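Local coordinates for protein putative methyltransferase (Porphyromonas gingivalis, PDB 3LL7) that probably transfers a methyl group, most likely from S-adenosylmethionine, to a substrate that is not established, at residues H133-P136 with L137-E141; Y295-T299 with A300-A304. All blocks are in the same frame, centred on the assembly; numbering follows the deposited sequence.

Interaction 1 of 2, residues H133-P136 with L137-E141; sequences HNIP and LLLNE
L137 reaches back over the preceding turn to H133, and its side chain meets something at each step. CB and CG rest on the carbonyl oxygens of N134 and H133, and CD1 ends 3.6 Å from H133 NE2, slanting against the imidazole. The histidine is turned to meet it because its CG stands anti to the backbone N (chi1 175°). Both ring nitrogens are bonded, ND1 to E8 and NE2 to the carbonyl of S66, which fixes the ring's rotation while L137 packs on it. Two residues on, facing the sheet, L139 CD1 sits 3.8 Å from I135 CG2. These two side chains continue into V145 of the neighbouring strand and into helix 106-112.

The backbone frays here. I135 O accepts from L138 N at 2.9 Å, with the donor well above the carbonyl plane, and takes a weak second bond from L139 N; L137 N makes a weak bond to N134 O. P136 has no N-H to give to the turn before, and the helix kinks at it. This is the C-terminal end of helix 125-138, the crossover helix of a beta-alpha-beta unit in the parallel part of a mixed, Rossmann-like sheet, consistent with a methyltransferase domain.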
ATOM      1  N   HIS A 133      22.187 -10.603  -8.423  1.00 10.46           N
ATOM      2  CA  HIS A 133      22.138 -12.025  -8.034  1.00  9.70           C
ATOM      3  C   HIS A 133      20.698 -12.596  -7.930  1.00  9.65           C
ATOM      4  O   HIS A 133      20.411 -13.690  -8.440  1.00  9.86           O
ATOM      5  CB  HIS A 133      22.865 -12.200  -6.691  1.00 10.74           C
ATOM      6  CG  HIS A 133      22.781 -13.585  -6.126  1.00  9.22           C
ATOM      7  ND1 HIS A 133      23.680 -14.581  -6.449  1.00 11.03           N
ATOM      8  CD2 HIS A 133      21.915 -14.133  -5.243  1.00  9.29           C
ATOM      9  CE1 HIS A 133      23.363 -15.687  -5.793  1.00  7.43           C
ATOM     10  NE2 HIS A 133      22.295 -15.439  -5.060  1.00  6.62           N
ATOM     11  N   ASN A 134      19.827 -11.866  -7.243  1.00  8.58           N
ATOM     12  CA  ASN A 134      18.480 -12.332  -6.896  1.00  9.71           C
ATOM     13  C   ASN A 134      17.533 -12.355  -8.077  1.00 10.31           C
ATOM     14  O   ASN A 134      16.757 -13.321  -8.251  1.00 10.52           O
ATOM     15  CB  ASN A 134      17.857 -11.467  -5.799  1.00  9.04           C
ATOM     16  CG  ASN A 134      18.549 -11.638  -4.454  1.00  9.74           C
ATOM     17  OD1 ASN A 134      19.134 -12.686  -4.166  1.00  8.88           O
ATOM     18  ND2 ASN A 134      18.453 -10.629  -3.623  1.00  8.44           N
ATOM     19  N   ILE A 135      17.567 -11.286  -8.879  1.00 11.50           N
ATOM     20  CA  ILE A 135      16.576 -11.135  -9.964  1.00 12.61           C
ATOM     21  C   ILE A 135      16.508 -12.374 -10.890  1.00 13.92           C
ATOM     22  O   ILE A 135      15.407 -12.909 -11.105  1.00 15.18           O
ATOM     23  CB  ILE A 135      16.697  -9.755 -10.711  1.00 12.25           C
ATOM     24  CG1 ILE A 135      16.114  -8.633  -9.847  1.00 12.66           C
ATOM     25  CG2 ILE A 135      16.023  -9.806 -12.094  1.00 14.35           C
ATOM     26  CD1 ILE A 135      16.471  -7.177 -10.336  1.00 10.43           C
ATOM     27  N   PRO A 136      17.661 -12.874 -11.395  1.00 14.67           N
ATOM     28  CA  PRO A 136      17.585 -14.078 -12.242  1.00 15.52           C
ATOM     29  C   PRO A 136      17.053 -15.342 -11.546  1.00 15.72           C
ATOM     30  O   PRO A 136      16.566 -16.242 -12.226  1.00 16.25           O
ATOM     31  CB  PRO A 136      19.034 -14.293 -12.700  1.00 15.71           C
ATOM     32  CG  PRO A 136      19.676 -12.979 -12.563  1.00 15.11           C
ATOM     33  CD  PRO A 136      19.033 -12.340 -11.356  1.00 14.73           C
ATOM     34  N   LEU A 137      17.137 -15.417 -10.219  1.00 15.21           N
ATOM     35  CA  LEU A 137      16.575 -16.559  -9.486  1.00 15.10           C
ATOM     36  C   LEU A 137      15.054 -16.452  -9.308  1.00 15.80           C
ATOM     37  O   LEU A 137      14.381 -17.415  -8.903  1.00 14.70           O
ATOM     38  CB  LEU A 137      17.256 -16.692  -8.126  1.00 15.41           C
ATOM     39  CG  LEU A 137      18.786 -16.770  -8.213  1.00 15.23           C
ATOM     40  CD1 LEU A 137      19.403 -16.624  -6.858  1.00 15.95           C
ATOM     41  CD2 LEU A 137      19.212 -18.080  -8.879  1.00 15.55           C
ATOM     42  N   LEU A 138      14.515 -15.265  -9.576  1.00 15.78           N
ATOM     43  CA  LEU A 138      13.102 -15.007  -9.337  1.00 16.98           C
ATOM     44  C   LEU A 138      12.264 -14.888 -10.605  1.00 17.55           C
ATOM     45  O   LEU A 138      11.039 -14.917 -10.532  1.00 16.14           O
ATOM     46  CB  LEU A 138      12.928 -13.745  -8.488  1.00 16.82           C
ATOM     47  CG  LEU A 138      13.413 -13.840  -7.035  1.00 18.09           C
ATOM     48  CD1 LEU A 138      13.907 -12.480  -6.522  1.00 17.31           C
ATOM     49  CD2 LEU A 138      12.338 -14.449  -6.120  1.00 20.37           C
ATOM     50  N   LEU A 139      12.916 -14.732 -11.751  1.00 18.41           N
ATOM     51  CA  LEU A 139      12.188 -14.540 -12.997  1.00 20.54           C
ATOM     52  C   LEU A 139      11.780 -15.882 -13.579  1.00 22.00           C
ATOM     53  O   LEU A 139      12.567 -16.831 -13.528  1.00 21.55           O
ATOM     54  CB  LEU A 139      13.038 -13.811 -14.032  1.00 19.99           C
ATOM     55  CG  LEU A 139      13.517 -12.371 -13.836  1.00 21.95           C
ATOM     56  CD1 LEU A 139      14.682 -12.162 -14.795  1.00 23.81           C
ATOM     57  CD2 LEU A 139      12.443 -11.367 -14.091  1.00 20.74           C
ATOM     58  N   ASN A 140      10.565 -15.939 -14.142  1.00 23.97           N
ATOM     59  CA  ASN A 140      10.087 -17.084 -14.919  1.00 26.00           C
ATOM     60  C   ASN A 140      11.008 -17.315 -16.117  1.00 26.55           C
ATOM     61  O   ASN A 140      11.914 -16.511 -16.369  1.00 26.79           O
ATOM     62  CB  ASN A 140       8.633 -16.865 -15.397  1.00 26.44           C
ATOM     63  CG  ASN A 140       7.713 -16.327 -14.296  1.00 28.56           C
ATOM     64  OD1 ASN A 140       7.994 -16.472 -13.101  1.00 31.43           O
ATOM     65  ND2 ASN A 140       6.612 -15.689 -14.700  1.00 29.36           N
ATOM     66  N   GLU A 141      10.792 -18.406 -16.848  1.00 27.19           N
ATOM     67  CA  GLU A 141      11.608 -18.694 -18.023  1.00 27.81           C
ATOM     68  C   GLU A 141      11.310 -17.716 -19.165  1.00 27.54           C
ATOM     69  O   GLU A 141      10.186 -17.214 -19.295  1.00 27.46           O
ATOM     70  CB  GLU A 141      11.425 -20.148 -18.488  1.00 28.17           C
ATOM     71  CG  GLU A 141      12.644 -20.710 -19.242  1.00 30.19           C
ATOM     72  CD  GLU A 141      12.407 -22.083 -19.865  1.00 32.39           C
ATOM     73  OE1 GLU A 141      11.302 -22.332 -20.399  1.00 34.36           O
ATOM     74  OE2 GLU A 141      13.343 -22.914 -19.839  1.00 34.02           O
TER

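Interaction 2 of 2, residues Y295-T299 with A300-A304; sequences YEPHT and ALLKA
The carbonyls of H298 and T299 open the i to i+4 bonding of helix 299-304. K303 N donates to T299 O at 3.0 Å, with an N-H...O angle of 161°, and L302 N donates to H298 O at 3.2 Å, nearly straight and in the carbonyl plane. H298 is the N-cap, marking the passage from strand 293-297 to the helix within the ferredoxin-like domain: its ND1 accepts a weak bond from A300 N, 3.3 Å away, which approaches at the ring edge, in plane. A chi1 of 61° sets CG between the backbone N and the carbonyl carbon, folding the imidazole back over the start of the helix.

That same fold brings the ring under L301. The leucine's CD1 stands over one face in a CH-pi contact, 4.1 Å from the ring centroid and offset toward the rim, while A300 CB lies 3.6 Å from H298 CE1. Farther back, P297 CG meets L302 CD2 at 3.8 Å, the two side chains crossing at about a right angle. The helix packs on strands 225-233 and 258-263, and K303 leads away to the carbonyls of P211 and I213.

ND1 would have to be unprotonated to accept this weak bond; in a neutral ring that would leave the proton on NE2, which lies near a bound formic acid, probably from crystallisation.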
ATOM      1  N   TYR A 295     -22.850   1.129   7.820  1.00  8.12           N
ATOM      2  CA  TYR A 295     -21.749   0.844   6.890  1.00  9.16           C
ATOM      3  C   TYR A 295     -20.530   1.699   7.167  1.00  8.43           C
ATOM      4  O   TYR A 295     -20.631   2.926   7.254  1.00  9.37           O
ATOM      5  CB  TYR A 295     -22.187   1.159   5.475  1.00  9.63           C
ATOM      6  CG  TYR A 295     -23.431   0.390   5.050  1.00 10.57           C
ATOM      7  CD1 TYR A 295     -23.328  -0.848   4.453  1.00 12.43           C
ATOM      8  CD2 TYR A 295     -24.728   0.929   5.276  1.00  8.78           C
ATOM      9  CE1 TYR A 295     -24.496  -1.552   4.048  1.00 12.08           C
ATOM     10  CE2 TYR A 295     -25.864   0.257   4.899  1.00 12.40           C
ATOM     11  CZ  TYR A 295     -25.755  -0.977   4.264  1.00 11.28           C
ATOM     12  OH  TYR A 295     -26.900  -1.649   3.886  1.00 14.18           O
ATOM     13  N   GLU A 296     -19.382   1.034   7.298  1.00  7.83           N
ATOM     14  CA  GLU A 296     -18.106   1.760   7.560  1.00  8.33           C
ATOM     15  C   GLU A 296     -17.137   1.553   6.392  1.00  8.20           C
ATOM     16  O   GLU A 296     -16.690   0.425   6.164  1.00  8.26           O
ATOM     17  CB  GLU A 296     -17.417   1.258   8.854  1.00  7.59           C
ATOM     18  CG  GLU A 296     -16.206   2.133   9.257  1.00  8.35           C
ATOM     19  CD  GLU A 296     -15.484   1.624  10.520  1.00 14.20           C
ATOM     20  OE1 GLU A 296     -15.634   0.446  10.885  1.00 13.98           O
ATOM     21  OE2 GLU A 296     -14.759   2.422  11.155  1.00 18.76           O
ATOM     22  N   PRO A 297     -16.781   2.634   5.681  1.00  9.56           N
ATOM     23  CA  PRO A 297     -15.952   2.491   4.460  1.00 10.49           C
ATOM     24  C   PRO A 297     -14.503   2.131   4.813  1.00 10.71           C
ATOM     25  O   PRO A 297     -13.981   2.544   5.885  1.00 10.13           O
ATOM     26  CB  PRO A 297     -16.008   3.891   3.818  1.00 10.35           C
ATOM     27  CG  PRO A 297     -16.205   4.797   4.968  1.00 11.02           C
ATOM     28  CD  PRO A 297     -17.198   4.025   5.887  1.00  9.26           C
ATOM     29  N   HIS A 298     -13.866   1.383   3.910  1.00  9.63           N
ATOM     30  CA  HIS A 298     -12.462   0.983   4.106  1.00  9.57           C
ATOM     31  C   HIS A 298     -11.492   2.156   3.948  1.00  9.23           C
ATOM     32  O   HIS A 298     -11.871   3.252   3.512  1.00  8.58           O
ATOM     33  CB  HIS A 298     -12.086  -0.227   3.258  1.00  9.84           C
ATOM     34  CG  HIS A 298     -12.218  -0.024   1.777  1.00 10.34           C
ATOM     35  ND1 HIS A 298     -11.499   0.922   1.075  1.00 11.66           N
ATOM     36  CD2 HIS A 298     -12.934  -0.710   0.856  1.00 12.92           C
ATOM     37  CE1 HIS A 298     -11.790   0.826  -0.213  1.00 11.93           C
ATOM     38  NE2 HIS A 298     -12.655  -0.158  -0.371  1.00 10.20           N
ATOM     39  N   THR A 299     -10.237   1.936   4.309  1.00  8.76           N
ATOM     40  CA  THR A 299      -9.266   3.028   4.381  1.00  8.52           C
ATOM     41  C   THR A 299      -8.939   3.668   3.039  1.00  7.32           C
ATOM     42  O   THR A 299      -8.601   4.860   2.988  1.00  6.27           O
ATOM     43  CB  THR A 299      -7.949   2.581   5.069  1.00  8.59           C
ATOM     44  OG1 THR A 299      -7.353   1.483   4.376  1.00  9.70           O
ATOM     45  CG2 THR A 299      -8.251   2.177   6.546  1.00 11.47           C
ATOM     46  N   ALA A 300      -9.029   2.893   1.969  1.00  6.33           N
ATOM     47  CA  ALA A 300      -8.718   3.434   0.637  1.00  7.29           C
ATOM     48  C   ALA A 300      -9.820   4.403   0.208  1.00  7.12           C
ATOM     49  O   ALA A 300      -9.526   5.460  -0.390  1.00  6.30           O
ATOM     50  CB  ALA A 300      -8.538   2.306  -0.397  1.00  6.86           C
ATOM     51  N   LEU A 301     -11.074   4.064   0.500  1.00  7.00           N
ATOM     52  CA  LEU A 301     -12.173   5.002   0.219  1.00  8.20           C
ATOM     53  C   LEU A 301     -12.009   6.325   0.966  1.00  8.15           C
ATOM     54  O   LEU A 301     -12.198   7.387   0.407  1.00  8.36           O
ATOM     55  CB  LEU A 301     -13.531   4.419   0.557  1.00  7.67           C
ATOM     56  CG  LEU A 301     -14.080   3.608  -0.615  1.00 14.29           C
ATOM     57  CD1 LEU A 301     -15.232   2.814  -0.142  1.00 16.12           C
ATOM     58  CD2 LEU A 301     -14.515   4.530  -1.803  1.00 10.80           C
ATOM     59  N   LEU A 302     -11.677   6.217   2.255  1.00  8.39           N
ATOM     60  CA  LEU A 302     -11.434   7.388   3.088  1.00  8.93           C
ATOM     61  C   LEU A 302     -10.304   8.268   2.549  1.00  9.60           C
ATOM     62  O   LEU A 302     -10.458   9.482   2.450  1.00  9.36           O
ATOM     63  CB  LEU A 302     -11.135   6.947   4.535  1.00  9.58           C
ATOM     64  CG  LEU A 302     -12.321   6.355   5.307  1.00 13.15           C
ATOM     65  CD1 LEU A 302     -11.829   5.757   6.653  1.00 15.33           C
ATOM     66  CD2 LEU A 302     -13.409   7.380   5.527  1.00 15.47           C
ATOM     67  N   LYS A 303      -9.178   7.652   2.205  1.00  8.16           N
ATOM     68  CA  LYS A 303      -8.038   8.398   1.686  1.00  7.90           C
ATOM     69  C   LYS A 303      -8.370   9.052   0.331  1.00  8.39           C
ATOM     70  O   LYS A 303      -7.919  10.164   0.065  1.00  8.39           O
ATOM     71  CB  LYS A 303      -6.831   7.466   1.530  1.00  7.61           C
ATOM     72  CG  LYS A 303      -5.633   8.115   0.810  1.00  5.97           C
ATOM     73  CD  LYS A 303      -4.989   9.262   1.615  1.00  8.60           C
ATOM     74  CE  LYS A 303      -3.891   9.933   0.818  1.00  9.31           C
ATOM     75  NZ  LYS A 303      -3.218  11.028   1.599  1.00  9.80           N
ATOM     76  N   ALA A 304      -9.124   8.340  -0.523  1.00  7.84           N
ATOM     77  CA  ALA A 304      -9.492   8.850  -1.870  1.00  9.25           C
ATOM     78  C   ALA A 304     -10.459  10.022  -1.776  1.00  9.41           C
ATOM     79  O   ALA A 304     -10.533  10.834  -2.679  1.00 10.16           O
ATOM     80  CB  ALA A 304     -10.129   7.714  -2.719  1.00  6.86           C
TER

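How the interactions relate
Coming from the N terminus, the chain reaches interaction 1 first, at the end of helix 125-138, where it turns toward strand 144-149 of the larger mixed sheet. Interaction 2 follows much later, where strand 293-297 of the sheet of the ferredoxin-like part passes into helix 299-304. Each is a local turn in continuous chain, so neither closes a long loop, and the two lie in series without nesting or crossing. The centres of interactions 1 and 2 are about 37 Å apart. They lie on opposite sides of the chain's centre and do not touch. Interaction 1 belongs to the side where the helical N-terminal part meets the larger sheet; interaction 2 joins that sheet's strands 225-233 and 258-263 to the ferredoxin-like part.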